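Local coordinates for putative peptidyl-arginine deiminase (Chlorobium tepidum, PDB 1XKN), which probably hydrolyses the guanidinium group of agmatine or of arginine residues in peptides, as a putative deiminase of the Porphyromonas-type peptidyl-arginine deiminase family, at residues H15-L20 and T52-V57. Sequence-based numbering, arbitrary orientation.
Sequences HASTWL and TVNINV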
ATOM      1  N   HIS A  15      -4.333  12.785  -5.560  1.00  4.62           N
ATOM      2  CA  HIS A  15      -5.384  11.797  -5.329  1.00  3.66           C
ATOM      3  C   HIS A  15      -6.783  12.380  -5.382  1.00  5.06           C
ATOM      4  O   HIS A  15      -7.016  13.521  -4.976  1.00  6.20           O
ATOM      5  CB  HIS A  15      -5.258  11.164  -3.945  1.00  2.85           C
ATOM      6  CG  HIS A  15      -3.981  10.431  -3.712  1.00  4.86           C
ATOM      7  ND1 HIS A  15      -3.583  10.041  -2.452  1.00  5.80           N
ATOM      8  CD2 HIS A  15      -3.016  10.013  -4.562  1.00  4.53           C
ATOM      9  CE1 HIS A  15      -2.423   9.415  -2.536  1.00  3.69           C
ATOM     10  NE2 HIS A  15      -2.057   9.383  -3.804  1.00  5.67           N
ATOM     11  N   ALA A  16      -7.716  11.570  -5.863  1.00  4.90           N
ATOM     12  CA  ALA A  16      -9.114  11.955  -5.899  1.00  4.50           C
ATOM     13  C   ALA A  16      -9.639  11.529  -4.530  1.00  3.42           C
ATOM     14  O   ALA A  16     -10.515  12.176  -3.954  1.00  5.23           O
ATOM     15  CB  ALA A  16      -9.849  11.201  -7.006  1.00  5.36           C
ATOM     16  N   SER A  17      -9.086  10.432  -4.015  1.00  3.68           N
ATOM     17  CA  SER A  17      -9.484   9.898  -2.712  1.00  2.88           C
ATOM     18  C   SER A  17      -8.517   8.817  -2.252  1.00  3.46           C
ATOM     19  O   SER A  17      -7.547   8.494  -2.938  1.00  2.72           O
ATOM     20  CB  SER A  17     -10.867   9.252  -2.809  1.00  2.64           C
ATOM     21  OG  SER A  17     -10.768   7.955  -3.394  1.00  4.84           O
ATOM     22  N   THR A  18      -8.798   8.271  -1.073  1.00  2.95           N
ATOM     23  CA  THR A  18      -8.042   7.156  -0.519  1.00  2.34           C
ATOM     24  C   THR A  18      -9.108   6.154  -0.107  1.00  3.14           C
ATOM     25  O   THR A  18     -10.137   6.532   0.460  1.00  3.98           O
ATOM     26  CB  THR A  18      -7.232   7.522   0.738  1.00  1.47           C
ATOM     27  OG1 THR A  18      -6.180   8.433   0.392  1.00  4.47           O
ATOM     28  CG2 THR A  18      -6.611   6.259   1.349  1.00  3.80           C
ATOM     29  N   TRP A  19      -8.868   4.886  -0.412  1.00  2.03           N
ATOM     30  CA  TRP A  19      -9.803   3.828  -0.061  1.00  3.13           C
ATOM     31  C   TRP A  19      -9.358   3.029   1.152  1.00  3.23           C
ATOM     32  O   TRP A  19      -8.164   2.822   1.375  1.00  4.05           O
ATOM     33  CB  TRP A  19      -9.996   2.865  -1.231  1.00  2.29           C
ATOM     34  CG  TRP A  19     -10.885   3.412  -2.288  1.00  2.74           C
ATOM     35  CD1 TRP A  19     -10.552   4.307  -3.258  1.00  5.07           C
ATOM     36  CD2 TRP A  19     -12.286   3.152  -2.441  1.00  4.14           C
ATOM     37  NE1 TRP A  19     -11.661   4.629  -4.007  1.00  5.94           N
ATOM     38  CE2 TRP A  19     -12.739   3.933  -3.524  1.00  4.32           C
ATOM     39  CE3 TRP A  19     -13.204   2.340  -1.761  1.00  4.42           C
ATOM     40  CZ2 TRP A  19     -14.070   3.925  -3.949  1.00  4.05           C
ATOM     41  CZ3 TRP A  19     -14.531   2.332  -2.184  1.00  5.04           C
ATOM     42  CH2 TRP A  19     -14.949   3.124  -3.268  1.00  4.38           C
ATOM     43  N   LEU A  20     -10.343   2.579   1.922  1.00  4.58           N
ATOM     44  CA  LEU A  20     -10.128   1.777   3.117  1.00  4.69           C
ATOM     45  C   LEU A  20     -11.212   0.711   3.175  1.00  6.63           C
ATOM     46  O   LEU A  20     -12.299   0.892   2.625  1.00  8.24           O
ATOM     47  CB  LEU A  20     -10.251   2.635   4.377  1.00  6.00           C
ATOM     48  CG  LEU A  20      -9.331   3.839   4.565  1.00  7.23           C
ATOM     49  CD1 LEU A  20      -9.751   4.594   5.820  1.00  8.37           C
ATOM     50  CD2 LEU A  20      -7.890   3.369   4.676  1.00  7.18           C
ATOM     51  N   THR A  52     -10.839  13.087   0.027  1.00  3.79           N
ATOM     52  CA  THR A  52     -12.012  12.239   0.189  1.00  3.86           C
ATOM     53  C   THR A  52     -11.553  10.865   0.661  1.00  3.81           C
ATOM     54  O   THR A  52     -10.509  10.365   0.228  1.00  4.23           O
ATOM     55  CB  THR A  52     -12.753  12.065  -1.151  1.00  4.11           C
ATOM     56  OG1 THR A  52     -13.191  13.345  -1.626  1.00  6.36           O
ATOM     57  CG2 THR A  52     -13.956  11.147  -0.982  1.00  5.44           C
ATOM     58  N   VAL A  53     -12.334  10.266   1.552  1.00  3.66           N
ATOM     59  CA  VAL A  53     -12.028   8.942   2.079  1.00  4.39           C
ATOM     60  C   VAL A  53     -13.207   8.024   1.769  1.00  4.83           C
ATOM     61  O   VAL A  53     -14.324   8.257   2.230  1.00  5.80           O
ATOM     62  CB  VAL A  53     -11.816   8.980   3.610  1.00  3.88           C
ATOM     63  CG1 VAL A  53     -11.364   7.618   4.107  1.00  3.43           C
ATOM     64  CG2 VAL A  53     -10.795  10.051   3.966  1.00  4.81           C
ATOM     65  N   ASN A  54     -12.955   6.998   0.963  1.00  4.93           N
ATOM     66  CA  ASN A  54     -13.983   6.032   0.595  1.00  4.76           C
ATOM     67  C   ASN A  54     -13.777   4.797   1.455  1.00  5.70           C
ATOM     68  O   ASN A  54     -12.718   4.173   1.406  1.00  4.84           O
ATOM     69  CB  ASN A  54     -13.863   5.675  -0.890  1.00  3.97           C
ATOM     70  CG  ASN A  54     -14.251   6.826  -1.799  1.00  3.38           C
ATOM     71  OD1 ASN A  54     -13.445   7.307  -2.600  1.00  6.09           O
ATOM     72  ND2 ASN A  54     -15.491   7.272  -1.679  1.00  2.76           N
ATOM     73  N   ILE A  55     -14.791   4.444   2.242  1.00  4.33           N
ATOM     74  CA  ILE A  55     -14.687   3.303   3.144  1.00  4.50           C
ATOM     75  C   ILE A  55     -15.664   2.178   2.831  1.00  4.37           C
ATOM     76  O   ILE A  55     -16.868   2.405   2.706  1.00  7.16           O
ATOM     77  CB  ILE A  55     -14.913   3.747   4.607  1.00  4.12           C
ATOM     78  CG1 ILE A  55     -13.929   4.868   4.959  1.00  4.46           C
ATOM     79  CG2 ILE A  55     -14.752   2.555   5.548  1.00  4.06           C
ATOM     80  CD1 ILE A  55     -14.040   5.369   6.381  1.00  4.70           C
ATOM     81  N   ASN A  56     -15.140   0.961   2.716  1.00  5.47           N
ATOM     82  CA  ASN A  56     -15.972  -0.201   2.441  1.00  4.95           C
ATOM     83  C   ASN A  56     -16.476  -0.789   3.753  1.00  5.24           C
ATOM     84  O   ASN A  56     -15.693  -1.054   4.668  1.00  5.23           O
ATOM     85  CB  ASN A  56     -15.187  -1.284   1.692  1.00  3.77           C
ATOM     86  CG  ASN A  56     -14.707  -0.831   0.337  1.00  7.31           C
ATOM     87  OD1 ASN A  56     -15.455  -0.232  -0.430  1.00  7.10           O
ATOM     88  ND2 ASN A  56     -13.454  -1.142   0.024  1.00  9.46           N
ATOM     89  N   VAL A  57     -17.787  -0.980   3.839  1.00  3.50           N
ATOM     90  CA  VAL A  57     -18.409  -1.565   5.020  1.00  3.39           C
ATOM     91  C   VAL A  57     -19.386  -2.637   4.550  1.00  4.21           C
ATOM     92  O   VAL A  57     -19.862  -2.598   3.414  1.00  4.70           O
ATOM     93  CB  VAL A  57     -19.163  -0.510   5.858  1.00  4.01           C
ATOM     94  CG1 VAL A  57     -18.171   0.461   6.485  1.00  3.55           C
ATOM     95  CG2 VAL A  57     -20.155   0.241   4.982  1.00  6.17           C
TER
HETATM   96  O   HOH W   1     -10.551  14.506  -2.692  1.00  9.73           O
HETATM   97  O   HOH W   2     -13.403  12.469  -4.698  1.00 20.25           O
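Strands 15-21 and 52-57 are the two parallel strands of a beta-alpha-beta unit, paired directly from Thr18 against Val53 to Leu20 against Ile55, with helix 36-50 as the connection. Across the pair, Thr18 N gives its hydrogen to Thr52 O (3.0 Å) and Thr18 O accepts from Asn54 N (2.9 Å); Leu20 N reaches Asn54 O, and Leu20 O receives Asn56 N at 2.8 Å. Trp19 and Val53 turn their backbone bonds outward, to His342 and to Arg82 and Val84. Ahead of the regular pairing, water 1 links the two segments, donating to Ala16 O and accepting from Thr52 N.

On one side of the sheet, Asn54 CB lies over the face of the Trp19 six-membered ring in a CH-pi contact, the amide plane turned 30° from the ring. With CG of Trp19 anti to its carbonyl carbon (chi1 -77°), the indole swings across to the neighbouring strand, and Asn56 OD1 meets its edge in plane, 3.2 Å from Trp19 CZ3. Ser17 OG is hydrogen-bonded to Glu344 OE2; Asn54 OD1, 2.9 Å from Ser17 OG, competes for the same proton. On the other face, Leu20 CD1 touches Val53 CG1 at 3.8 Å, and both residues pack on Leu47 of helix 36-50. Parallel neighbours joined by a helix that covers one face of their sheet are typical of the beta-alpha-beta crossover.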